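Local coordinates for protein epsin-1 (Saccharomyces cerevisiae, PDB 5LOZ) that binds membranes rich in PtdIns(4,5)P2 and PtdIns(3,5)P2 through its ENTH domain and, as a clathrin and ubiquitin binder, serves endocytosis, at residues A13-I27 / Y56-Y69. Sequence-based numbering, arbitrary orientation.
Sequences ATSNDNHQVSKDSLI and YWRHIAKALTVIDY
The loop 14-22 folds over the first turns of helix 57-69, reaching toward its N-terminal end and returning, with the CA atoms of T14 and K62 5.1 Å apart, and helix 23-27 then crosses that helix at -52°, 10.3 Å away between axes. This is part of the alpha-alpha superhelix of the ENTH domain. K62 is the centre of the contact. Its chain bends at chi3 (83°), which turns the ammonium into the curl of the loop. There NZ donates to S15 O at 2.8 Å. NZ also forms a salt bridge with D17 OD1, whose hydrogen bond is weak, and a second weak bond to N18 O. D17 OD1 additionally accepts from N18 N through its anti lone pair, which helps fix the carboxylate that faces K62. The aliphatic part of K62 is covered too: V21 CG2 lies on CB, and H19 O lies near CG. V21 CG2 also meets T65 CG2 tip to tip. T14 CG2 packs on V66 CG2, while T14 OG1 turns back to V10 O and R49.

Water joins the two segments at three places. One molecule donates to N16 OD1 and accepts from R58 N and NH1. A second links N16 N with H59 NE2, whose ND1 is bonded to D52. The third donates to H19 O and bonds T65 OG1, which K112 also reaches.

At the helical end, L26 CD2 fits against V66 and Y69 CB. I27 CG1 touches Y69 OH at 3.6 Å. L26 CB sits over the Y69 ring face in a CH-pi contact, 3.8 Å from the centroid and 11° off the normal.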
loop_
_atom_site.group_PDB
_atom_site.type_symbol
_atom_site.label_atom_id
_atom_site.label_comp_id
_atom_site.label_asym_id
_atom_site.label_seq_id
_atom_site.Cartn_x
_atom_site.Cartn_y
_atom_site.Cartn_z
ATOM N N ALA A 13 7.974 -7.613 0.393
ATOM C CA ALA A 13 6.972 -7.128 1.303
ATOM C C ALA A 13 5.517 -7.289 0.760
ATOM O O ALA A 13 4.572 -7.278 1.531
ATOM C CB ALA A 13 7.252 -5.616 1.622
ATOM N N THR A 14 5.376 -7.452 -0.561
ATOM C CA THR A 14 4.095 -7.555 -1.208
ATOM C C THR A 14 3.935 -8.901 -1.946
ATOM O O THR A 14 3.089 -9.023 -2.810
ATOM C CB THR A 14 3.852 -6.386 -2.146
ATOM O OG1 THR A 14 4.923 -6.288 -3.092
ATOM C CG2 THR A 14 3.784 -5.068 -1.356
ATOM N N SER A 15 4.722 -9.920 -1.556
ATOM C CA SER A 15 4.744 -11.176 -2.295
ATOM C C SER A 15 3.525 -12.064 -1.982
ATOM O O SER A 15 2.786 -11.863 -1.016
ATOM C CB SER A 15 6.033 -11.947 -2.035
ATOM O OG SER A 15 6.071 -12.314 -0.706
ATOM N N ASN A 16 3.300 -13.027 -2.848
ATOM C CA ASN A 16 2.108 -13.890 -2.795
ATOM C C ASN A 16 2.166 -15.068 -1.843
ATOM O O ASN A 16 1.691 -16.165 -2.158
ATOM C CB ASN A 16 1.810 -14.373 -4.227
ATOM C CG ASN A 16 0.386 -14.884 -4.406
ATOM O OD1 ASN A 16 -0.561 -14.283 -3.929
ATOM N ND2 ASN A 16 0.234 -15.992 -5.150
ATOM N N ASP A 17 2.737 -14.893 -0.658
ATOM C CA ASP A 17 2.689 -15.953 0.358
ATOM C C ASP A 17 1.448 -15.892 1.252
ATOM O O ASP A 17 0.533 -16.729 1.116
ATOM C CB ASP A 17 4.034 -16.089 1.129
ATOM C CG ASP A 17 4.591 -14.733 1.635
ATOM O OD1 ASP A 17 3.817 -13.885 2.052
ATOM O OD2 ASP A 17 5.802 -14.518 1.588
ATOM N N ASN A 18 1.417 -14.939 2.189
ATOM C CA ASN A 18 0.303 -14.714 3.077
ATOM C C ASN A 18 0.021 -13.208 3.048
ATOM O O ASN A 18 0.948 -12.440 2.865
ATOM C CB ASN A 18 0.656 -15.162 4.514
ATOM C CG ASN A 18 0.747 -16.691 4.640
ATOM O OD1 ASN A 18 -0.274 -17.372 4.500
ATOM N ND2 ASN A 18 1.973 -17.239 4.823
ATOM N N HIS A 19 -1.220 -12.811 3.215
ATOM C CA HIS A 19 -1.564 -11.361 3.100
ATOM C C HIS A 19 -1.030 -10.453 4.222
ATOM O O HIS A 19 -1.111 -9.241 4.117
ATOM C CB HIS A 19 -3.049 -11.127 2.927
ATOM C CG HIS A 19 -3.882 -11.443 4.120
ATOM N ND1 HIS A 19 -3.996 -10.600 5.197
ATOM C CD2 HIS A 19 -4.691 -12.507 4.388
ATOM C CE1 HIS A 19 -4.820 -11.129 6.083
ATOM N NE2 HIS A 19 -5.253 -12.293 5.621
ATOM N N GLN A 20 -0.492 -11.022 5.294
ATOM C CA GLN A 20 0.101 -10.220 6.356
ATOM C C GLN A 20 1.461 -9.653 5.973
ATOM O O GLN A 20 2.304 -10.341 5.477
ATOM C CB GLN A 20 0.181 -11.017 7.638
ATOM C CG GLN A 20 -1.184 -11.417 8.208
ATOM C CD GLN A 20 -1.663 -12.795 7.712
ATOM O OE1 GLN A 20 -1.148 -13.342 6.733
ATOM N NE2 GLN A 20 -2.659 -13.327 8.358
ATOM N N VAL A 21 1.648 -8.354 6.185
ATOM C CA VAL A 21 2.912 -7.679 5.903
ATOM C C VAL A 21 3.714 -7.577 7.211
ATOM O O VAL A 21 3.174 -7.224 8.272
ATOM C CB VAL A 21 2.674 -6.272 5.306
ATOM C CG1 VAL A 21 3.985 -5.594 4.972
ATOM C CG2 VAL A 21 1.762 -6.375 4.064
ATOM N N SER A 22 4.987 -7.939 7.141
ATOM C CA SER A 22 5.889 -7.800 8.268
ATOM C C SER A 22 6.061 -6.323 8.732
ATOM O O SER A 22 6.159 -5.380 7.896
ATOM C CB SER A 22 7.260 -8.389 7.889
ATOM O OG SER A 22 8.336 -7.754 8.563
ATOM N N LYS A 23 6.118 -6.137 10.052
ATOM C CA LYS A 23 6.429 -4.818 10.638
ATOM C C LYS A 23 7.794 -4.308 10.184
ATOM O O LYS A 23 7.966 -3.146 9.883
ATOM C CB LYS A 23 6.406 -4.900 12.171
ATOM C CG LYS A 23 6.222 -3.546 12.857
ATOM C CD LYS A 23 6.337 -3.660 14.410
ATOM C CE LYS A 23 5.283 -4.637 15.013
ATOM N NZ LYS A 23 5.124 -4.551 16.515
ATOM N N ASP A 24 8.772 -5.196 10.162
ATOM C CA ASP A 24 10.095 -4.918 9.617
ATOM C C ASP A 24 10.009 -4.170 8.269
ATOM O O ASP A 24 10.620 -3.091 8.069
ATOM C CB ASP A 24 10.807 -6.258 9.336
ATOM C CG ASP A 24 11.801 -6.624 10.369
ATOM O OD1 ASP A 24 11.474 -7.527 11.184
ATOM O OD2 ASP A 24 12.917 -6.032 10.339
ATOM N N SER A 25 9.290 -4.786 7.330
ATOM C CA SER A 25 9.159 -4.267 5.971
ATOM C C SER A 25 8.500 -2.885 5.951
ATOM O O SER A 25 8.974 -1.986 5.273
ATOM C CB SER A 25 8.362 -5.253 5.098
ATOM O OG SER A 25 9.046 -6.490 5.017
ATOM N N LEU A 26 7.430 -2.718 6.710
ATOM C CA LEU A 26 6.719 -1.477 6.709
ATOM C C LEU A 26 7.592 -0.307 7.197
ATOM O O LEU A 26 7.588 0.759 6.623
ATOM C CB LEU A 26 5.430 -1.609 7.515
ATOM C CG LEU A 26 4.377 -2.591 6.924
ATOM C CD1 LEU A 26 3.385 -2.996 7.971
ATOM C CD2 LEU A 26 3.643 -1.984 5.748
ATOM N N ILE A 27 8.303 -0.516 8.291
ATOM C CA ILE A 27 9.150 0.514 8.869
ATOM C C ILE A 27 10.232 0.909 7.886
ATOM O O ILE A 27 10.473 2.109 7.648
ATOM C CB ILE A 27 9.765 0.038 10.213
ATOM C CG1 ILE A 27 8.696 0.000 11.303
ATOM C CG2 ILE A 27 10.972 0.930 10.645
ATOM C CD1 ILE A 27 9.095 -0.827 12.435
ATOM N N TYR A 56 -3.954 -13.217 -7.920
ATOM C CA TYR A 56 -2.909 -12.619 -7.083
ATOM C C TYR A 56 -3.452 -11.527 -6.207
ATOM O O TYR A 56 -2.806 -10.498 -6.042
ATOM C CB TYR A 56 -1.803 -12.079 -7.974
ATOM C CG TYR A 56 -1.217 -13.154 -8.837
ATOM C CD1 TYR A 56 -0.400 -14.127 -8.289
ATOM C CD2 TYR A 56 -1.508 -13.224 -10.183
ATOM C CE1 TYR A 56 0.129 -15.131 -9.062
ATOM C CE2 TYR A 56 -0.970 -14.228 -10.971
ATOM C CZ TYR A 56 -0.148 -15.185 -10.398
ATOM O OH TYR A 56 0.395 -16.201 -11.158
ATOM N N TRP A 57 -4.631 -11.756 -5.612
ATOM C CA TRP A 57 -5.222 -10.783 -4.735
ATOM C C TRP A 57 -4.331 -10.433 -3.532
ATOM O O TRP A 57 -4.489 -9.339 -2.950
ATOM C CB TRP A 57 -6.596 -11.251 -4.245
ATOM C CG TRP A 57 -6.598 -12.480 -3.360
ATOM C CD1 TRP A 57 -6.740 -13.772 -3.771
ATOM C CD2 TRP A 57 -6.445 -12.526 -1.944
ATOM N NE1 TRP A 57 -6.684 -14.613 -2.694
ATOM C CE2 TRP A 57 -6.493 -13.881 -1.562
ATOM C CE3 TRP A 57 -6.268 -11.560 -0.948
ATOM C CZ2 TRP A 57 -6.369 -14.285 -0.232
ATOM C CZ3 TRP A 57 -6.161 -11.964 0.352
ATOM C CH2 TRP A 57 -6.210 -13.308 0.704
ATOM N N ARG A 58 -3.433 -11.344 -3.121
ATOM C CA ARG A 58 -2.507 -11.046 -2.006
ATOM C C ARG A 58 -1.530 -9.935 -2.367
ATOM O O ARG A 58 -1.179 -9.127 -1.509
ATOM C CB ARG A 58 -1.787 -12.285 -1.473
ATOM C CG ARG A 58 -2.690 -13.300 -0.809
ATOM C CD ARG A 58 -1.975 -14.617 -0.582
ATOM N NE ARG A 58 -2.881 -15.550 0.122
ATOM C CZ ARG A 58 -3.773 -16.340 -0.491
ATOM N NH1 ARG A 58 -3.885 -16.301 -1.801
ATOM N NH2 ARG A 58 -4.583 -17.116 0.210
ATOM N N HIS A 59 -1.158 -9.831 -3.642
ATOM C CA HIS A 59 -0.343 -8.754 -4.095
ATOM C C HIS A 59 -1.044 -7.433 -3.839
ATOM O O HIS A 59 -0.441 -6.482 -3.348
ATOM C CB HIS A 59 -0.042 -8.857 -5.597
ATOM C CG HIS A 59 0.962 -9.894 -5.967
ATOM N ND1 HIS A 59 1.128 -10.323 -7.271
ATOM C CD2 HIS A 59 1.799 -10.644 -5.215
ATOM C CE1 HIS A 59 2.059 -11.259 -7.300
ATOM N NE2 HIS A 59 2.485 -11.470 -6.072
ATOM N N ILE A 60 -2.322 -7.406 -4.175
ATOM C CA ILE A 60 -3.183 -6.220 -4.047
ATOM C C ILE A 60 -3.410 -5.852 -2.590
ATOM O O ILE A 60 -3.147 -4.718 -2.202
ATOM C CB ILE A 60 -4.575 -6.450 -4.734
ATOM C CG1 ILE A 60 -4.372 -6.947 -6.187
ATOM C CG2 ILE A 60 -5.396 -5.212 -4.673
ATOM C CD1 ILE A 60 -5.672 -7.081 -7.008
ATOM N N ALA A 61 -3.865 -6.812 -1.781
ATOM C CA ALA A 61 -4.061 -6.590 -0.363
ATOM C C ALA A 61 -2.815 -6.012 0.300
ATOM O O ALA A 61 -2.913 -5.035 1.042
ATOM C CB ALA A 61 -4.479 -7.885 0.324
ATOM N N LYS A 62 -1.651 -6.615 0.051
ATOM C CA LYS A 62 -0.438 -6.230 0.764
ATOM C C LYS A 62 0.071 -4.837 0.299
ATOM O O LYS A 62 0.547 -4.052 1.108
ATOM C CB LYS A 62 0.632 -7.289 0.607
ATOM C CG LYS A 62 0.239 -8.630 1.198
ATOM C CD LYS A 62 1.235 -9.704 0.869
ATOM C CE LYS A 62 2.430 -9.693 1.815
ATOM N NZ LYS A 62 3.353 -10.843 1.544
ATOM N N ALA A 63 -0.072 -4.559 -0.984
ATOM C CA ALA A 63 0.233 -3.269 -1.546
ATOM C C ALA A 63 -0.603 -2.189 -0.835
ATOM O O ALA A 63 -0.074 -1.144 -0.435
ATOM C CB ALA A 63 -0.019 -3.236 -3.021
ATOM N N LEU A 64 -1.883 -2.473 -0.619
ATOM C CA LEU A 64 -2.772 -1.541 0.060
ATOM C C LEU A 64 -2.374 -1.345 1.482
ATOM O O LEU A 64 -2.471 -0.212 2.014
ATOM C CB LEU A 64 -4.234 -2.010 -0.044
ATOM C CG LEU A 64 -4.928 -1.937 -1.417
ATOM C CD1 LEU A 64 -6.269 -2.711 -1.396
ATOM C CD2 LEU A 64 -5.153 -0.464 -1.869
ATOM N N THR A 65 -1.908 -2.407 2.136
ATOM C CA THR A 65 -1.362 -2.330 3.517
ATOM C C THR A 65 -0.108 -1.461 3.586
ATOM O O THR A 65 0.039 -0.637 4.490
ATOM C CB THR A 65 -1.024 -3.733 4.100
ATOM O OG1 THR A 65 -2.208 -4.538 4.066
ATOM C CG2 THR A 65 -0.525 -3.651 5.502
ATOM N N VAL A 66 0.786 -1.651 2.624
ATOM C CA VAL A 66 1.956 -0.825 2.516
ATOM C C VAL A 66 1.545 0.632 2.291
ATOM O O VAL A 66 2.044 1.531 2.999
ATOM C CB VAL A 66 2.893 -1.320 1.395
ATOM C CG1 VAL A 66 4.032 -0.384 1.196
ATOM C CG2 VAL A 66 3.387 -2.737 1.719
ATOM N N ILE A 67 0.626 0.882 1.335
ATOM C CA ILE A 67 0.199 2.272 1.075
ATOM C C ILE A 67 -0.392 2.965 2.327
ATOM O O ILE A 67 -0.129 4.139 2.602
ATOM C CB ILE A 67 -0.724 2.389 -0.129
ATOM C CG1 ILE A 67 -0.019 1.904 -1.387
ATOM C CG2 ILE A 67 -1.229 3.858 -0.278
ATOM C CD1 ILE A 67 -0.890 1.758 -2.570
ATOM N N ASP A 68 -1.192 2.221 3.094
ATOM C CA ASP A 68 -1.792 2.738 4.319
ATOM C C ASP A 68 -0.701 3.185 5.294
ATOM O O ASP A 68 -0.803 4.298 5.863
ATOM C CB ASP A 68 -2.729 1.707 4.928
ATOM C CG ASP A 68 -3.117 2.040 6.347
ATOM O OD1 ASP A 68 -3.991 2.901 6.477
ATOM O OD2 ASP A 68 -2.483 1.508 7.310
ATOM N N TYR A 69 0.318 2.347 5.503
ATOM C CA TYR A 69 1.400 2.658 6.417
ATOM C C TYR A 69 2.189 3.889 5.924
ATOM O O TYR A 69 2.598 4.746 6.710
ATOM C CB TYR A 69 2.342 1.494 6.574
ATOM C CG TYR A 69 3.211 1.568 7.805
ATOM C CD1 TYR A 69 2.746 1.124 9.029
ATOM C CD2 TYR A 69 4.496 2.077 7.750
ATOM C CE1 TYR A 69 3.524 1.166 10.165
ATOM C CE2 TYR A 69 5.300 2.129 8.896
ATOM C CZ TYR A 69 4.797 1.673 10.108
ATOM O OH TYR A 69 5.514 1.684 11.287
HETATM O O HOH W 1 -3.092 -14.308 -3.792
HETATM O O HOH W 2 4.706 -12.874 -5.462
HETATM O O HOH W 3 -2.561 -7.184 3.511
#